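Local coordinates for peptidoglycan N-acetylglucosamine deacetylase (Agathobacter rectalis, PDB 5JMU), which probably removes acetyl groups from N-acetylglucosamine of peptidoglycan, as a zinc-binding hydrolase of the NodB-type polysaccharide deacetylase family, here represented by its catalytic domain, at residues T34-D42 and M62-H71; P161-I172 and F191-W202. All blocks are in the same frame, centred on the assembly; numbering follows the deposited sequence. Where two conformers were deposited one is given.

Interaction 1 of 2, residues T34-D42 and M62-H71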
loop_
_atom_site.group_PDB
_atom_site.type_symbol
_atom_site.label_atom_id
_atom_site.label_comp_id
_atom_site.label_asym_id
_atom_site.label_seq_id
_atom_site.Cartn_x
_atom_site.Cartn_y
_atom_site.Cartn_z
ATOM N N THR A 34 -7.857 5.372 -11.118
ATOM C CA THR A 34 -6.481 5.704 -10.799
ATOM C C THR A 34 -5.979 6.958 -11.509
ATOM O O THR A 34 -5.301 7.765 -10.873
ATOM C CB THR A 34 -5.571 4.489 -11.104
ATOM O OG1 THR A 34 -6.062 3.389 -10.307
ATOM C CG2 THR A 34 -4.069 4.797 -10.748
ATOM N N GLN A 35 -6.282 7.122 -12.798
ATOM C CA GLN A 35 -5.835 8.313 -13.501
ATOM C C GLN A 35 -6.326 9.595 -12.781
ATOM O O GLN A 35 -5.568 10.537 -12.574
ATOM C CB GLN A 35 -6.327 8.300 -14.953
ATOM C CG GLN A 35 -5.993 9.560 -15.732
ATOM C CD GLN A 35 -4.520 9.768 -15.891
ATOM O OE1 GLN A 35 -3.943 10.707 -15.324
ATOM N NE2 GLN A 35 -3.886 8.900 -16.658
ATOM N N GLY A 36 -7.600 9.615 -12.407
ATOM C CA GLY A 36 -8.175 10.768 -11.742
ATOM C C GLY A 36 -7.473 11.052 -10.412
ATOM O O GLY A 36 -7.257 12.203 -10.046
ATOM N N LEU A 37 -7.127 9.982 -9.685
ATOM C CA LEU A 37 -6.376 10.090 -8.434
ATOM C C LEU A 37 -4.996 10.703 -8.720
ATOM O O LEU A 37 -4.541 11.596 -7.998
ATOM C CB LEU A 37 -6.235 8.703 -7.783
ATOM C CG LEU A 37 -5.298 8.663 -6.562
ATOM C CD1 LEU A 37 -5.701 9.692 -5.459
ATOM C CD2 LEU A 37 -5.289 7.244 -5.983
ATOM N N LEU A 38 -4.320 10.228 -9.766
ATOM C CA LEU A 38 -3.004 10.809 -10.105
ATOM C C LEU A 38 -3.095 12.318 -10.392
ATOM O O LEU A 38 -2.183 13.088 -10.071
ATOM C CB LEU A 38 -2.390 10.082 -11.303
ATOM C CG LEU A 38 -2.029 8.642 -10.995
ATOM C CD1 LEU A 38 -1.436 8.051 -12.299
ATOM C CD2 LEU A 38 -1.016 8.586 -9.848
ATOM N N ASP A 39 -4.197 12.742 -11.000
ATOM C CA ASP A 39 -4.407 14.136 -11.337
ATOM C C ASP A 39 -4.579 14.939 -10.049
ATOM O O ASP A 39 -4.069 16.057 -9.917
ATOM C CB ASP A 39 -5.653 14.281 -12.231
ATOM C CG ASP A 39 -5.430 13.744 -13.642
ATOM O OD1 ASP A 39 -4.269 13.536 -14.025
ATOM O OD2 ASP A 39 -6.422 13.540 -14.375
ATOM N N VAL A 40 -5.326 14.379 -9.092
ATOM C CA VAL A 40 -5.487 15.069 -7.793
ATOM C C VAL A 40 -4.146 15.194 -7.055
ATOM O O VAL A 40 -3.824 16.264 -6.510
ATOM C CB VAL A 40 -6.497 14.331 -6.882
ATOM C CG1 VAL A 40 -6.447 14.847 -5.419
ATOM C CG2 VAL A 40 -7.906 14.462 -7.424
ATOM N N LEU A 41 -3.377 14.106 -7.039
ATOM C CA LEU A 41 -2.079 14.142 -6.357
ATOM C C LEU A 41 -1.181 15.196 -7.007
ATOM O O LEU A 41 -0.471 15.928 -6.292
ATOM C CB LEU A 41 -1.420 12.751 -6.369
ATOM C CG LEU A 41 -2.180 11.694 -5.574
ATOM C CD1 LEU A 41 -1.608 10.300 -5.867
ATOM C CD2 LEU A 41 -2.204 12.012 -4.041
ATOM N N ASP A 42 -1.215 15.276 -8.340
ATOM C CA ASP A 42 -0.452 16.302 -9.053
ATOM C C ASP A 42 -0.931 17.714 -8.717
ATOM O O ASP A 42 -0.125 18.640 -8.588
ATOM C CB ASP A 42 -0.557 16.104 -10.547
ATOM C CG ASP A 42 0.384 15.042 -11.061
ATOM O OD1 ASP A 42 1.258 14.553 -10.280
ATOM O OD2 ASP A 42 0.251 14.694 -12.257
HETATM N N MSE A 62 -1.164 2.216 -16.164
HETATM C CA MSE A 62 -1.125 3.188 -15.056
HETATM C C MSE A 62 0.012 2.946 -14.099
HETATM O O MSE A 62 0.416 3.868 -13.382
HETATM C CB MSE A 62 -2.427 3.203 -14.274
HETATM C CG MSE A 62 -3.605 3.795 -15.013
HETATM SE SE MSE A 62 -3.335 5.668 -15.548
HETATM C CE MSE A 62 -2.597 5.410 -17.258
ATOM N N ILE A 63 0.554 1.727 -14.087
ATOM C CA ILE A 63 1.718 1.457 -13.239
ATOM C C ILE A 63 2.914 2.281 -13.760
ATOM O O ILE A 63 3.659 2.885 -12.976
ATOM C CB ILE A 63 2.047 -0.024 -13.229
ATOM C CG1 ILE A 63 0.916 -0.767 -12.538
ATOM C CG2 ILE A 63 3.439 -0.308 -12.580
ATOM C CD1 ILE A 63 1.025 -2.320 -12.681
ATOM N N ALA A 64 3.092 2.301 -15.080
ATOM C CA ALA A 64 4.119 3.152 -15.673
ATOM C C ALA A 64 3.882 4.613 -15.315
ATOM O O ALA A 64 4.807 5.324 -15.001
ATOM C CB ALA A 64 4.169 2.978 -17.218
ATOM N N GLU A 65 2.631 5.062 -15.392
ATOM C CA GLU A 65 2.321 6.467 -15.076
ATOM C C GLU A 65 2.575 6.801 -13.596
ATOM O O GLU A 65 3.030 7.916 -13.273
ATOM C CB GLU A 65 0.860 6.778 -15.449
ATOM C CG GLU A 65 0.563 8.275 -15.525
ATOM C CD GLU A 65 1.357 9.041 -16.604
ATOM O OE1 GLU A 65 1.821 8.442 -17.600
ATOM O OE2 GLU A 65 1.507 10.276 -16.457
ATOM N N GLU A 66 2.251 5.869 -12.700
ATOM C CA GLU A 66 2.499 6.106 -11.279
ATOM C C GLU A 66 3.986 6.375 -11.035
ATOM O O GLU A 66 4.373 7.322 -10.334
ATOM C CB GLU A 66 2.029 4.909 -10.439
ATOM C CG GLU A 66 0.496 4.834 -10.369
ATOM C CD GLU A 66 -0.032 3.495 -9.868
ATOM O OE1 GLU A 66 0.752 2.566 -9.555
ATOM O OE2 GLU A 66 -1.291 3.333 -9.862
ATOM N N ALA A 67 4.827 5.536 -11.618
ATOM C CA ALA A 67 6.262 5.704 -11.425
ATOM C C ALA A 67 6.744 6.985 -12.111
ATOM O O ALA A 67 7.562 7.724 -11.534
ATOM C CB ALA A 67 7.034 4.473 -11.943
ATOM N N LYS A 68 6.260 7.249 -13.332
ATOM C CA LYS A 68 6.713 8.422 -14.066
ATOM C C LYS A 68 6.436 9.688 -13.294
ATOM O O LYS A 68 7.253 10.649 -13.363
ATOM C CB LYS A 68 6.038 8.493 -15.459
ATOM C CG LYS A 68 6.323 9.727 -16.285
ATOM C CD LYS A 68 5.586 9.648 -17.626
ATOM C CE LYS A 68 5.972 10.815 -18.534
ATOM N NZ LYS A 68 5.111 10.862 -19.770
ATOM N N ARG A 69 5.310 9.704 -12.573
ATOM C CA ARG A 69 4.889 10.896 -11.841
ATOM C C ARG A 69 5.511 10.986 -10.449
ATOM O O ARG A 69 5.233 11.924 -9.710
ATOM C CB ARG A 69 3.360 10.959 -11.755
ATOM C CG ARG A 69 2.734 11.168 -13.127
ATOM C CD ARG A 69 1.256 11.452 -13.013
ATOM N NE ARG A 69 0.556 11.358 -14.306
ATOM C CZ ARG A 69 -0.628 11.896 -14.559
ATOM N NH1 ARG A 69 -1.255 12.648 -13.643
ATOM N NH2 ARG A 69 -1.171 11.693 -15.740
ATOM N N GLY A 70 6.383 10.045 -10.112
ATOM C CA GLY A 70 7.163 10.179 -8.902
ATOM C C GLY A 70 6.635 9.402 -7.697
ATOM O O GLY A 70 7.178 9.518 -6.587
ATOM N N HIS A 71 5.585 8.622 -7.907
ATOM C CA HIS A 71 5.039 7.806 -6.803
ATOM C C HIS A 71 5.831 6.532 -6.613
ATOM O O HIS A 71 6.570 6.121 -7.498
ATOM C CB HIS A 71 3.580 7.454 -7.084
ATOM C CG HIS A 71 2.765 8.664 -7.338
ATOM N ND1 HIS A 71 2.519 9.591 -6.348
ATOM C CD2 HIS A 71 2.226 9.162 -8.476
ATOM C CE1 HIS A 71 1.865 10.614 -6.863
ATOM N NE2 HIS A 71 1.654 10.368 -8.151
HETATM O O HOH W 1 0.316 12.171 -9.888
HETATM O O HOH W 2 4.004 14.627 -10.921
#
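Arg69 reaches across to Asp39 and Asp42 because its CG lies anti to the carbonyl carbon (chi1 -66°) and the chain then runs extended as far as NE. Asp42, its CG also anti to the carbonyl carbon, turns OD2 to Arg69 NH1. The guanidinium is gripped by three carboxylates. Arg69 NH1 donates a nearly straight bond to Asp39 OD1 (3.2 Å, 167° at the hydrogen), which lies at the guanidinium edge, in plane; the same NH1 makes a bent, weak bond to Asp42 OD2 (2.9 Å). From the last turn of helix 62-68, Glu65 offers the anti lone pair of OE2 to Arg69 NE at 2.6 Å, and this bond on a second edge should restrain rotation of the group. So many acidic neighbours would probably stabilise the arginine's positive charge. Beneath this network, Leu38 CB lies over one guanidinium face (3.7 Å to Arg69 NH1), while its CD1 meets Glu65 CG and its CD2 approaches His71 CD2 at 3.6 Å. Leu41 CD1 touches His71 CE1. Water 1 sits in the plane of the His71 ring, 2.8 Å from NE2, and donates to Leu38 O, tying ring to helix; His71 ND1 accepts a hydrogen bond from Ala48 N. Gly70, with positive phi, closes helix 62-68 in a Schellman motif. The helix segments run almost parallel, 8° apart with axes 10.8 Å from each other, and Leu38 and Glu66 touch Phe50 of strand 49-53: neighbouring helices outside a curled parallel sheet, in consecutive beta-alpha-beta units, as in the distorted (beta/alpha) barrel of NodB-type (CE4) deacetylases.

Interaction 2 of 2, residues P161-I172 and F191-W202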
loop_
_atom_site.group_PDB
_atom_site.type_symbol
_atom_site.label_atom_id
_atom_site.label_comp_id
_atom_site.label_asym_id
_atom_site.label_seq_id
_atom_site.Cartn_x
_atom_site.Cartn_y
_atom_site.Cartn_z
ATOM N N PRO A 161 -20.096 -0.033 1.269
ATOM C CA PRO A 161 -19.281 1.188 1.189
ATOM C C PRO A 161 -19.773 2.272 2.137
ATOM O O PRO A 161 -20.959 2.328 2.428
ATOM C CB PRO A 161 -19.460 1.647 -0.262
ATOM C CG PRO A 161 -19.979 0.419 -0.984
ATOM C CD PRO A 161 -20.825 -0.279 0.015
ATOM N N ILE A 162 -18.856 3.121 2.603
ATOM C CA ILE A 162 -19.244 4.287 3.391
ATOM C C ILE A 162 -19.181 5.483 2.453
ATOM O O ILE A 162 -18.793 5.350 1.279
ATOM C CB ILE A 162 -18.326 4.472 4.621
ATOM C CG1 ILE A 162 -16.857 4.555 4.190
ATOM C CG2 ILE A 162 -18.527 3.303 5.566
ATOM C CD1 ILE A 162 -15.884 4.866 5.332
ATOM N N SER A 163 -19.562 6.652 2.937
ATOM C CA SER A 163 -19.556 7.809 2.073
ATOM C C SER A 163 -18.159 8.409 1.949
ATOM O O SER A 163 -17.246 8.143 2.754
ATOM C CB SER A 163 -20.509 8.862 2.603
ATOM O OG SER A 163 -19.965 9.457 3.765
ATOM N N THR A 164 -18.005 9.212 0.901
ATOM C CA THR A 164 -16.774 9.945 0.739
ATOM C C THR A 164 -16.474 10.774 1.976
ATOM O O THR A 164 -15.317 10.790 2.462
ATOM C CB THR A 164 -16.839 10.837 -0.498
ATOM O OG1 THR A 164 -16.829 10.002 -1.656
ATOM C CG2 THR A 164 -15.591 11.771 -0.577
ATOM N N GLU A 165 -17.494 11.462 2.494
ATOM C CA GLU A 165 -17.296 12.277 3.682
ATOM C C GLU A 165 -16.862 11.438 4.871
ATOM O O GLU A 165 -16.037 11.891 5.686
ATOM C CB GLU A 165 -18.571 13.052 4.010
ATOM C CG GLU A 165 -18.388 14.068 5.140
ATOM C CD GLU A 165 -17.143 14.977 4.953
ATOM O OE1 GLU A 165 -16.998 15.621 3.874
ATOM O OE2 GLU A 165 -16.301 15.032 5.891
ATOM N N GLN A 166 -17.379 10.211 4.994
ATOM C CA GLN A 166 -16.962 9.374 6.103
ATOM C C GLN A 166 -15.489 8.946 5.957
ATOM O O GLN A 166 -14.759 8.854 6.970
ATOM C CB GLN A 166 -17.901 8.173 6.206
ATOM C CG GLN A 166 -19.333 8.532 6.637
ATOM C CD GLN A 166 -20.296 7.328 6.651
ATOM O OE1 GLN A 166 -20.622 6.756 5.608
ATOM N NE2 GLN A 166 -20.743 6.943 7.846
ATOM N N VAL A 167 -15.034 8.707 4.716
ATOM C CA VAL A 167 -13.628 8.364 4.495
ATOM C C VAL A 167 -12.766 9.548 4.920
ATOM O O VAL A 167 -11.747 9.388 5.601
ATOM C CB VAL A 167 -13.332 7.977 3.008
ATOM C CG1 VAL A 167 -11.817 7.820 2.766
ATOM C CG2 VAL A 167 -14.060 6.693 2.590
ATOM N N VAL A 168 -13.177 10.753 4.523
ATOM C CA VAL A 168 -12.418 11.938 4.908
ATOM C C VAL A 168 -12.268 11.992 6.443
ATOM O O VAL A 168 -11.159 12.162 6.971
ATOM C CB VAL A 168 -13.078 13.237 4.367
ATOM C CG1 VAL A 168 -12.327 14.461 4.929
ATOM C CG2 VAL A 168 -13.027 13.232 2.817
ATOM N N GLN A 169 -13.376 11.856 7.154
ATOM C CA GLN A 169 -13.364 11.969 8.608
ATOM C C GLN A 169 -12.560 10.833 9.240
ATOM O O GLN A 169 -11.863 11.045 10.217
ATOM C CB GLN A 169 -14.784 11.964 9.172
ATOM C CG GLN A 169 -15.546 13.225 8.789
ATOM C CD GLN A 169 -14.759 14.477 9.128
ATOM O OE1 GLN A 169 -14.229 14.606 10.239
ATOM N NE2 GLN A 169 -14.663 15.403 8.170
ATOM N N ASN A 170 -12.622 9.637 8.656
ATOM C CA ASN A 170 -11.886 8.505 9.223
ATOM C C ASN A 170 -10.387 8.719 9.122
ATOM O O ASN A 170 -9.640 8.461 10.072
ATOM C CB ASN A 170 -12.229 7.202 8.500
ATOM C CG ASN A 170 -13.602 6.672 8.867
ATOM O OD1 ASN A 170 -14.150 7.032 9.910
ATOM N ND2 ASN A 170 -14.157 5.811 8.025
ATOM N N VAL A 171 -9.936 9.219 7.970
ATOM C CA VAL A 171 -8.497 9.394 7.779
ATOM C C VAL A 171 -7.988 10.561 8.645
ATOM O O VAL A 171 -6.963 10.446 9.339
ATOM C CB VAL A 171 -8.164 9.620 6.314
ATOM C CG1 VAL A 171 -6.662 9.999 6.116
ATOM C CG2 VAL A 171 -8.483 8.349 5.543
ATOM N N ILE A 172 -8.726 11.663 8.667
ATOM C CA ILE A 172 -8.290 12.829 9.441
ATOM C C ILE A 172 -8.261 12.508 10.930
ATOM O O ILE A 172 -7.326 12.860 11.661
ATOM C CB ILE A 172 -9.219 14.022 9.142
ATOM C CG1 ILE A 172 -8.932 14.564 7.729
ATOM C CG2 ILE A 172 -9.117 15.096 10.258
ATOM C CD1 ILE A 172 -10.013 15.630 7.279
ATOM N N PHE A 191 -15.488 6.178 -4.280
ATOM C CA PHE A 191 -15.853 7.063 -3.166
ATOM C C PHE A 191 -14.637 7.402 -2.298
ATOM O O PHE A 191 -14.573 8.459 -1.653
ATOM C CB PHE A 191 -16.972 6.442 -2.296
ATOM C CG PHE A 191 -16.525 5.230 -1.493
ATOM C CD1 PHE A 191 -16.597 3.959 -2.033
ATOM C CD2 PHE A 191 -16.041 5.373 -0.192
ATOM C CE1 PHE A 191 -16.222 2.836 -1.289
ATOM C CE2 PHE A 191 -15.635 4.268 0.552
ATOM C CZ PHE A 191 -15.688 2.986 0.001
ATOM N N SER A 192 -13.653 6.512 -2.294
ATOM C CA SER A 192 -12.499 6.696 -1.442
ATOM C C SER A 192 -11.490 7.586 -2.181
ATOM O O SER A 192 -10.852 8.472 -1.592
ATOM C CB SER A 192 -11.882 5.321 -1.063
ATOM O OG SER A 192 -10.780 5.504 -0.149
ATOM N N VAL A 193 -11.304 7.331 -3.477
ATOM C CA VAL A 193 -10.470 8.219 -4.281
ATOM C C VAL A 193 -10.957 9.658 -4.151
ATOM O O VAL A 193 -10.158 10.606 -4.054
ATOM C CB VAL A 193 -10.463 7.784 -5.772
ATOM C CG1 VAL A 193 -9.894 8.886 -6.690
ATOM C CG2 VAL A 193 -9.676 6.448 -5.909
ATOM N N ASN A 194 -12.271 9.816 -4.123
ATOM C CA ASN A 194 -12.845 11.164 -4.135
ATOM C C ASN A 194 -12.642 11.894 -2.797
ATOM O O ASN A 194 -12.910 13.096 -2.690
ATOM C CB ASN A 194 -14.343 11.111 -4.477
ATOM C CG ASN A 194 -14.595 10.848 -5.949
ATOM O OD1 ASN A 194 -13.673 10.928 -6.771
ATOM N ND2 ASN A 194 -15.856 10.571 -6.292
ATOM N N ALA A 195 -12.176 11.161 -1.789
ATOM C CA ALA A 195 -11.878 11.741 -0.487
ATOM C C ALA A 195 -10.478 12.360 -0.417
ATOM O O ALA A 195 -10.166 13.123 0.482
ATOM C CB ALA A 195 -12.003 10.659 0.593
ATOM N N VAL A 196 -9.617 11.999 -1.356
ATOM C CA VAL A 196 -8.192 12.296 -1.187
ATOM C C VAL A 196 -7.931 13.814 -1.205
ATOM O O VAL A 196 -7.127 14.327 -0.397
ATOM C CB VAL A 196 -7.364 11.597 -2.277
ATOM C CG1 VAL A 196 -5.904 12.107 -2.284
ATOM C CG2 VAL A 196 -7.411 10.068 -2.049
ATOM N N GLU A 197 -8.652 14.539 -2.062
ATOM C CA GLU A 197 -8.454 15.983 -2.103
ATOM C C GLU A 197 -8.672 16.693 -0.745
ATOM O O GLU A 197 -7.830 17.498 -0.283
ATOM C CB GLU A 197 -9.349 16.619 -3.194
ATOM C CG GLU A 197 -9.192 18.135 -3.251
ATOM C CD GLU A 197 -9.742 18.750 -4.540
ATOM O OE1 GLU A 197 -10.784 18.282 -5.049
ATOM O OE2 GLU A 197 -9.127 19.711 -5.033
ATOM N N GLN A 198 -9.793 16.405 -0.086
ATOM C CA GLN A 198 -10.059 17.004 1.218
ATOM C C GLN A 198 -9.069 16.532 2.274
ATOM O O GLN A 198 -8.695 17.325 3.143
ATOM C CB GLN A 198 -11.458 16.679 1.664
ATOM C CG GLN A 198 -12.514 17.507 0.991
ATOM C CD GLN A 198 -13.873 16.885 1.277
ATOM O OE1 GLN A 198 -14.517 17.199 2.285
ATOM N NE2 GLN A 198 -14.296 15.967 0.423
ATOM N N ILE A 199 -8.633 15.262 2.192
ATOM C CA ILE A 199 -7.636 14.756 3.128
ATOM C C ILE A 199 -6.325 15.550 2.987
ATOM O O ILE A 199 -5.733 15.967 3.991
ATOM C CB ILE A 199 -7.400 13.234 2.895
ATOM C CG1 ILE A 199 -8.624 12.441 3.399
ATOM C CG2 ILE A 199 -6.138 12.734 3.612
ATOM C CD1 ILE A 199 -8.688 10.973 2.805
ATOM N N ILE A 200 -5.882 15.772 1.754
ATOM C CA ILE A 200 -4.671 16.563 1.525
ATOM C C ILE A 200 -4.858 18.031 1.976
ATOM O O ILE A 200 -3.949 18.602 2.633
ATOM C CB ILE A 200 -4.239 16.505 0.063
ATOM C CG1 ILE A 200 -3.747 15.082 -0.277
ATOM C CG2 ILE A 200 -3.089 17.521 -0.171
ATOM C CD1 ILE A 200 -3.579 14.858 -1.787
ATOM N N GLN A 201 -5.989 18.630 1.632
ATOM C CA GLN A 201 -6.234 20.000 2.064
ATOM C C GLN A 201 -6.132 20.108 3.585
ATOM O O GLN A 201 -5.474 21.014 4.109
ATOM C CB GLN A 201 -7.620 20.475 1.617
ATOM C CG GLN A 201 -7.674 20.704 0.098
ATOM C CD GLN A 201 -9.076 21.004 -0.419
ATOM O OE1 GLN A 201 -10.064 20.502 0.085
ATOM N NE2 GLN A 201 -9.146 21.809 -1.450
ATOM N N TRP A 202 -6.782 19.186 4.281
ATOM C CA TRP A 202 -6.745 19.237 5.741
ATOM C C TRP A 202 -5.316 19.030 6.268
ATOM O O TRP A 202 -4.835 19.777 7.135
ATOM C CB TRP A 202 -7.685 18.187 6.351
ATOM C CG TRP A 202 -7.642 18.235 7.835
ATOM C CD1 TRP A 202 -8.411 19.022 8.667
ATOM C CD2 TRP A 202 -6.763 17.496 8.682
ATOM N NE1 TRP A 202 -8.046 18.810 9.971
ATOM C CE2 TRP A 202 -7.058 17.862 10.010
ATOM C CE3 TRP A 202 -5.778 16.531 8.447
ATOM C CZ2 TRP A 202 -6.363 17.313 11.101
ATOM C CZ3 TRP A 202 -5.105 15.991 9.518
ATOM C CH2 TRP A 202 -5.406 16.367 10.816
HETATM O O HOH W 3 -17.834 10.738 -4.003
#
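Thr164 and Phe191 bring the two backbones closest, their CA atoms 4.9 Å apart; the axes of segments 164-172 and 196-202 cross at -32°, 9.1 Å apart at their closest. Thr164 OG1 donates to Phe191 O (2.7 Å), in the carbonyl plane and on a lone pair, and accepts from water 3, which also takes a bond from Asn194 ND2. The Phe191 ring, its CG between backbone N and carbonyl carbon (chi1 69°), turns back against Pro161, Ile162 and Val167: Ile162 O stands over one face towards the rim, and Val167 CG2 meets the edge at Phe191 CE2 (3.5 Å). Ser163 and Gln166 form a capping box that starts helix 164-172. Both helices pack against strand 180-186, through Val167 and Val171 on one and Val196 and Ile199 on the other, as adjacent helices on the outer side of the curled parallel sheet; helix 164-175 makes the crossover between the paired parallel strands 152-153 and 180-186. Ala195 CB fits between Val167 CG1 and Val168 CG2, 3.6 Å from each, while Val171 CG1 lies against Ile199 CG2. At the far end Ile172 CG2 makes a CH-pi contact over the face of the Trp202 six-membered ring, 3.6 Å from its centroid and 16° off the normal. With an alanine in place of Trp202, the Ile172 CG2 methyl is likely to lose its aromatic platform, opening a gap at that end. Ile172 CD1 extends the overlap, reaching Trp202 CG at 3.6 Å.

Both segments of interaction 1 precede those of interaction 2 along the chain, and the two contacts lie with centres 18 Å apart within the same NodB homology range. They meet directly through helix 34-43 and the 190-205 region: Leu37 CB packs on Val193 CG1 at 3.8 Å, and Leu41 CD2 lies 3.9 Å from Ile200 CD1. Helix 34-43 therefore has helix 61-68 as one neighbour and helix 196-205 as another, with helix 164-175 beyond. Strands 49-53 and 180-186, touched by interactions 1 and 2 respectively, both pair with strand 21-27. This succession forms part of the outer helical layer of the probable (beta/alpha) barrel, the bound zinc ion lying about 13 Å from the Thr34 side chain and about 12 Å from that of Ser192.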